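Local coordinates for BH2602 protein (Bacillus halodurans, PDB 3NWZ) that binds coenzyme A and, built on a hotdog fold, probably hydrolyses acyl-CoA thioesters, at residues T20-E23 with E24-D27; Y44-Y47 with L48-L51. All coordinates share one frame; numbering follows the deposited sequence.

Contact 1 (T20-E23 with E24-D27); sequences TANE and EEKD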
ATOM      1  N   THR A  20     -36.561 -24.381  -1.984  1.00 98.96           N
ATOM      2  CA  THR A  20     -35.700 -24.598  -3.147  1.00 88.52           C
ATOM      3  C   THR A  20     -34.309 -24.231  -2.647  1.00 83.32           C
ATOM      4  O   THR A  20     -33.401 -23.942  -3.429  1.00 86.98           O
ATOM      5  CB  THR A  20     -36.058 -23.666  -4.335  1.00 78.64           C
ATOM      6  OG1 THR A  20     -36.608 -22.439  -3.838  1.00 77.91           O
ATOM      7  CG2 THR A  20     -37.044 -24.338  -5.276  1.00 82.83           C
ATOM      8  N   ALA A  21     -34.172 -24.250  -1.324  1.00 74.98           N
ATOM      9  CA  ALA A  21     -32.931 -23.903  -0.645  1.00 74.43           C
ATOM     10  C   ALA A  21     -32.187 -25.119  -0.137  1.00 67.02           C
ATOM     11  O   ALA A  21     -32.716 -25.879   0.668  1.00 72.48           O
ATOM     12  CB  ALA A  21     -33.228 -22.971   0.521  1.00 72.92           C
ATOM     13  N   ASN A  22     -30.947 -25.288  -0.589  1.00 53.06           N
ATOM     14  CA  ASN A  22     -30.143 -26.417  -0.154  1.00 53.79           C
ATOM     15  C   ASN A  22     -29.641 -26.125   1.252  1.00 56.95           C
ATOM     16  O   ASN A  22     -29.757 -24.994   1.735  1.00 67.60           O
ATOM     17  CB  ASN A  22     -28.967 -26.639  -1.110  1.00 60.45           C
ATOM     18  CG  ASN A  22     -27.814 -25.705  -0.842  1.00 70.75           C
ATOM     19  OD1 ASN A  22     -27.951 -24.488  -0.929  1.00 65.92           O
ATOM     20  ND2 ASN A  22     -26.659 -26.277  -0.512  1.00 76.55           N
ATOM     21  N   GLU A  23     -29.101 -27.151   1.904  1.00 53.92           N
ATOM     22  CA  GLU A  23     -28.570 -27.036   3.262  1.00 61.16           C
ATOM     23  C   GLU A  23     -27.770 -25.757   3.521  1.00 64.12           C
ATOM     24  O   GLU A  23     -27.964 -25.079   4.531  1.00 51.85           O
ATOM     25  CB  GLU A  23     -27.685 -28.239   3.572  1.00 68.25           C
ATOM     26  CG  GLU A  23     -28.442 -29.516   3.807  1.00 84.76           C
ATOM     27  CD  GLU A  23     -29.460 -29.363   4.904  1.00 91.85           C
ATOM     28  OE1 GLU A  23     -30.517 -28.750   4.644  1.00 90.40           O
ATOM     29  OE2 GLU A  23     -29.195 -29.840   6.029  1.00 95.75           O
ATOM     30  N   GLU A  24     -26.857 -25.444   2.612  1.00 64.14           N
ATOM     31  CA  GLU A  24     -26.036 -24.259   2.750  1.00 61.21           C
ATOM     32  C   GLU A  24     -26.942 -23.027   2.806  1.00 63.13           C
ATOM     33  O   GLU A  24     -27.048 -22.383   3.844  1.00 72.04           O
ATOM     34  CB  GLU A  24     -25.050 -24.183   1.576  1.00 54.33           C
ATOM     35  CG  GLU A  24     -24.064 -23.019   1.604  1.00 57.15           C
ATOM     36  CD  GLU A  24     -23.101 -23.041   0.411  1.00 67.90           C
ATOM     37  OE1 GLU A  24     -22.186 -23.895   0.385  1.00 72.21           O
ATOM     38  OE2 GLU A  24     -23.268 -22.206  -0.506  1.00 69.98           O
ATOM     39  N   GLU A  25     -27.608 -22.717   1.697  1.00 57.53           N
ATOM     40  CA  GLU A  25     -28.498 -21.561   1.632  1.00 50.37           C
ATOM     41  C   GLU A  25     -29.385 -21.460   2.879  1.00 58.95           C
ATOM     42  O   GLU A  25     -29.549 -20.380   3.445  1.00 55.29           O
ATOM     43  CB  GLU A  25     -29.396 -21.641   0.395  1.00 55.40           C
ATOM     44  CG  GLU A  25     -28.690 -21.825  -0.956  1.00 55.63           C
ATOM     45  CD  GLU A  25     -29.683 -21.907  -2.124  1.00 60.26           C
ATOM     46  OE1 GLU A  25     -30.668 -22.672  -2.031  1.00 57.31           O
ATOM     47  OE2 GLU A  25     -29.481 -21.214  -3.141  1.00 70.89           O
ATOM     48  N   LYS A  26     -29.971 -22.574   3.306  1.00 64.01           N
ATOM     49  CA  LYS A  26     -30.817 -22.532   4.495  1.00 59.12           C
ATOM     50  C   LYS A  26     -29.936 -22.306   5.712  1.00 51.65           C
ATOM     51  O   LYS A  26     -30.341 -21.681   6.691  1.00 56.14           O
ATOM     52  CB  LYS A  26     -31.603 -23.835   4.664  1.00 60.66           C
ATOM     53  CG  LYS A  26     -32.833 -23.966   3.776  1.00 60.39           C
ATOM     54  CD  LYS A  26     -33.506 -25.308   4.023  1.00 70.81           C
ATOM     55  CE  LYS A  26     -34.801 -25.464   3.247  1.00 76.46           C
ATOM     56  NZ  LYS A  26     -35.491 -26.746   3.584  1.00 71.88           N
ATOM     57  N   ASP A  27     -28.716 -22.818   5.644  1.00 42.53           N
ATOM     58  CA  ASP A  27     -27.772 -22.660   6.743  1.00 61.11           C
ATOM     59  C   ASP A  27     -27.358 -21.192   6.861  1.00 70.67           C
ATOM     60  O   ASP A  27     -27.212 -20.658   7.963  1.00 67.95           O
ATOM     61  CB  ASP A  27     -26.529 -23.506   6.488  1.00 73.78           C
ATOM     62  CG  ASP A  27     -25.777 -23.808   7.748  1.00 84.47           C
ATOM     63  OD1 ASP A  27     -26.048 -24.874   8.345  1.00 85.56           O
ATOM     64  OD2 ASP A  27     -24.932 -22.975   8.144  1.00 88.64           O
TER
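Asn22 and Glu25 close a capping box over the first turn of helix 23-40. In one half, Glu25 OE1 accepts from Asn22 N at 3.0 Å, approached from the anti side of the carboxylate and 24° out of its plane. Glu25 CG lies anti to the carbonyl carbon (chi1 -54°) and the chain runs extended beyond it, which carries the carboxylate back past the helix start to that N-H. In the other half, Glu25 N donates to Asn22 OD1 at 3.2 Å, although the position of this oxygen is less certain. The Asn22 side chain thereby supplies an acceptor to a first-turn N-H that has no preceding turn to bond to. The two side chains cross at about a right angle, amide and carboxylate planes 56° apart.

Among the backbone bonds, Lys26 N donates to Asn22 O at 2.9 Å and starts the helical pattern.

Van der Waals contact is limited to Ala21 and the aliphatic part of Lys26: Ala21 CB rests on Lys26 CG at 3.4 Å, and the extended lysine chain continues past Ala21 O.

This surface turn joins the loop before helix 23-40, where Phe17 touches Glu25, to the helix itself. Two helices of the second subunit border it: Gln40, at the end of its helix 23-40, lies against Thr20, Ala21 and Glu25, and Tyr47, at the start of its helix 47-52, hydrogen-bonds through OH to Glu24 OE2.

Contact 2 (Y44-Y47 with L48-L51); sequences YATY and LASL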
ATOM      1  N   TYR A  44     -24.290  -5.797  19.271  1.00 32.35           N
ATOM      2  CA  TYR A  44     -23.388  -5.325  18.204  1.00 45.15           C
ATOM      3  C   TYR A  44     -23.874  -3.961  17.686  1.00 45.59           C
ATOM      4  O   TYR A  44     -25.060  -3.777  17.411  1.00 37.63           O
ATOM      5  CB  TYR A  44     -23.394  -6.287  17.015  1.00 52.58           C
ATOM      6  CG  TYR A  44     -22.634  -7.558  17.210  1.00 55.92           C
ATOM      7  CD1 TYR A  44     -21.251  -7.546  17.332  1.00 61.15           C
ATOM      8  CD2 TYR A  44     -23.290  -8.785  17.249  1.00 52.99           C
ATOM      9  CE1 TYR A  44     -20.530  -8.727  17.486  1.00 56.11           C
ATOM     10  CE2 TYR A  44     -22.577  -9.975  17.402  1.00 58.08           C
ATOM     11  CZ  TYR A  44     -21.195  -9.934  17.519  1.00 56.00           C
ATOM     12  OH  TYR A  44     -20.472 -11.090  17.663  1.00 63.84           O
ATOM     13  N   ALA A  45     -22.962  -3.014  17.520  1.00 41.94           N
ATOM     14  CA  ALA A  45     -23.349  -1.692  17.020  1.00 49.90           C
ATOM     15  C   ALA A  45     -23.780  -1.735  15.558  1.00 46.75           C
ATOM     16  O   ALA A  45     -24.733  -1.053  15.178  1.00 50.01           O
ATOM     17  CB  ALA A  45     -22.191  -0.676  17.184  1.00 45.65           C
ATOM     18  N   THR A  46     -23.083  -2.542  14.753  1.00 32.04           N
ATOM     19  CA  THR A  46     -23.347  -2.647  13.317  1.00 36.03           C
ATOM     20  C   THR A  46     -23.765  -4.027  12.807  1.00 33.31           C
ATOM     21  O   THR A  46     -23.525  -5.059  13.446  1.00 34.37           O
ATOM     22  CB  THR A  46     -22.108  -2.267  12.502  1.00 31.50           C
ATOM     23  OG1 THR A  46     -21.095  -3.269  12.702  1.00 29.43           O
ATOM     24  CG2 THR A  46     -21.585  -0.922  12.925  1.00 40.72           C
ATOM     25  N   TYR A  47     -24.358  -4.022  11.617  1.00 25.59           N
ATOM     26  CA  TYR A  47     -24.820  -5.244  10.972  1.00 42.24           C
ATOM     27  C   TYR A  47     -23.651  -6.093  10.506  1.00 55.15           C
ATOM     28  O   TYR A  47     -23.692  -7.322  10.595  1.00 55.56           O
ATOM     29  CB  TYR A  47     -25.704  -4.908   9.766  1.00 40.09           C
ATOM     30  CG  TYR A  47     -27.010  -4.272  10.141  1.00 42.74           C
ATOM     31  CD1 TYR A  47     -27.124  -2.891  10.248  1.00 43.82           C
ATOM     32  CD2 TYR A  47     -28.120  -5.053  10.456  1.00 42.39           C
ATOM     33  CE1 TYR A  47     -28.313  -2.302  10.665  1.00 45.77           C
ATOM     34  CE2 TYR A  47     -29.303  -4.474  10.874  1.00 44.03           C
ATOM     35  CZ  TYR A  47     -29.395  -3.099  10.983  1.00 46.46           C
ATOM     36  OH  TYR A  47     -30.549  -2.520  11.458  1.00 50.92           O
ATOM     37  N   LEU A  48     -22.612  -5.436  10.003  1.00 54.79           N
ATOM     38  CA  LEU A  48     -21.442  -6.145   9.507  1.00 47.58           C
ATOM     39  C   LEU A  48     -20.793  -7.004  10.587  1.00 45.27           C
ATOM     40  O   LEU A  48     -20.540  -8.184  10.370  1.00 39.13           O
ATOM     41  CB  LEU A  48     -20.435  -5.148   8.937  1.00 46.31           C
ATOM     42  CG  LEU A  48     -19.977  -5.507   7.518  1.00 65.27           C
ATOM     43  CD1 LEU A  48     -18.980  -6.674   7.543  1.00 71.29           C
ATOM     44  CD2 LEU A  48     -21.201  -5.855   6.665  1.00 70.12           C
ATOM     45  N   ALA A  49     -20.539  -6.398  11.745  1.00 42.82           N
ATOM     46  CA  ALA A  49     -19.941  -7.083  12.886  1.00 38.26           C
ATOM     47  C   ALA A  49     -20.906  -8.170  13.337  1.00 37.96           C
ATOM     48  O   ALA A  49     -20.520  -9.321  13.543  1.00 41.09           O
ATOM     49  CB  ALA A  49     -19.708  -6.094  14.007  1.00 37.28           C
ATOM     50  N   SER A  50     -22.172  -7.789  13.480  1.00 39.60           N
ATOM     51  CA  SER A  50     -23.227  -8.711  13.890  1.00 41.36           C
ATOM     52  C   SER A  50     -23.397  -9.927  12.972  1.00 52.50           C
ATOM     53  O   SER A  50     -23.552 -11.054  13.450  1.00 51.06           O
ATOM     54  CB  SER A  50     -24.564  -7.971  13.974  1.00 28.78           C
ATOM     55  OG  SER A  50     -25.622  -8.896  14.165  1.00 40.87           O
ATOM     56  N   LEU A  51     -23.380  -9.705  11.660  1.00 44.56           N
ATOM     57  CA  LEU A  51     -23.558 -10.796  10.712  1.00 34.95           C
ATOM     58  C   LEU A  51     -22.286 -11.577  10.500  1.00 40.23           C
ATOM     59  O   LEU A  51     -22.309 -12.665   9.927  1.00 44.66           O
ATOM     60  CB  LEU A  51     -24.060 -10.270   9.366  1.00 31.56           C
ATOM     61  CG  LEU A  51     -25.558  -9.946   9.237  1.00 41.94           C
ATOM     62  CD1 LEU A  51     -26.092  -9.293  10.494  1.00 54.53           C
ATOM     63  CD2 LEU A  51     -25.762  -9.019   8.044  1.00 38.67           C
TER
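The N-terminus of the short helix 47-52 is capped by Thr46 and flanked by the ring of Tyr44, from the loop that follows helix 23-40. Thr46 OG1 sits between its backbone N and carbonyl carbon (chi1 68°), a rotation that turns the oxygen toward the first helical turn, where it accepts a weak bond from Ala49 N at 3.3 Å. Thr46 OG1 also lies 3.4 Å from Ala49 CB.

Two backbone bonds continue the turn: Ser50 N reaches Thr46 O at 3.0 Å, and Leu51 N donates to Tyr47 O. Tyr44 lays one ring face over the turn. Ser50 CA stands 3.7 Å from the centroid of the Tyr44 ring and 26° off the normal, a CH-pi contact, while Ala49 O lies over the same face, toward the rim. Tyr44 CD1 meets Ala49 CB at 3.9 Å and Tyr44 CD2 meets Ser50 CB at 3.6 Å. Beyond the turn, Tyr44 OH makes a weak hydrogen bond to Ile54 O. A serine in place of Tyr44 would probably leave Ser50 CA and Ala49 CB without their aromatic cover and Ile54 O without this partner.

The Tyr47 ring makes a cation-pi contact with Lys39, and its hydroxyl has Glu24 of the second subunit as partner. The helix start thus combines two backbone hydrogen bonds, a weak side-chain cap and a CH-pi contact, so its hold within the chain does not rest on the weak cap alone, whereas the tyrosine hydroxyl at its first residue reaches into the subunit interface.

Contact 1 opens helix 23-40 and contact 2 opens helix 47-52, the next helix in the chain, so the two follow in series, both ahead of the first strand of the antiparallel sheet. Their centres are 23 Å apart and their nearest atoms about 10 Å, with no touch between them in one chain. Contact 1 lies at the surface, its centre about 24 Å from the chain centre; that of contact 2, which is partly buried, is about 10 Å from it. Across the assembly they are connected reciprocally: contact 1 of each copy meets contact 2 of the other. Both capped helix starts therefore lie at the subunit interface, away from the residues that bind coenzyme A.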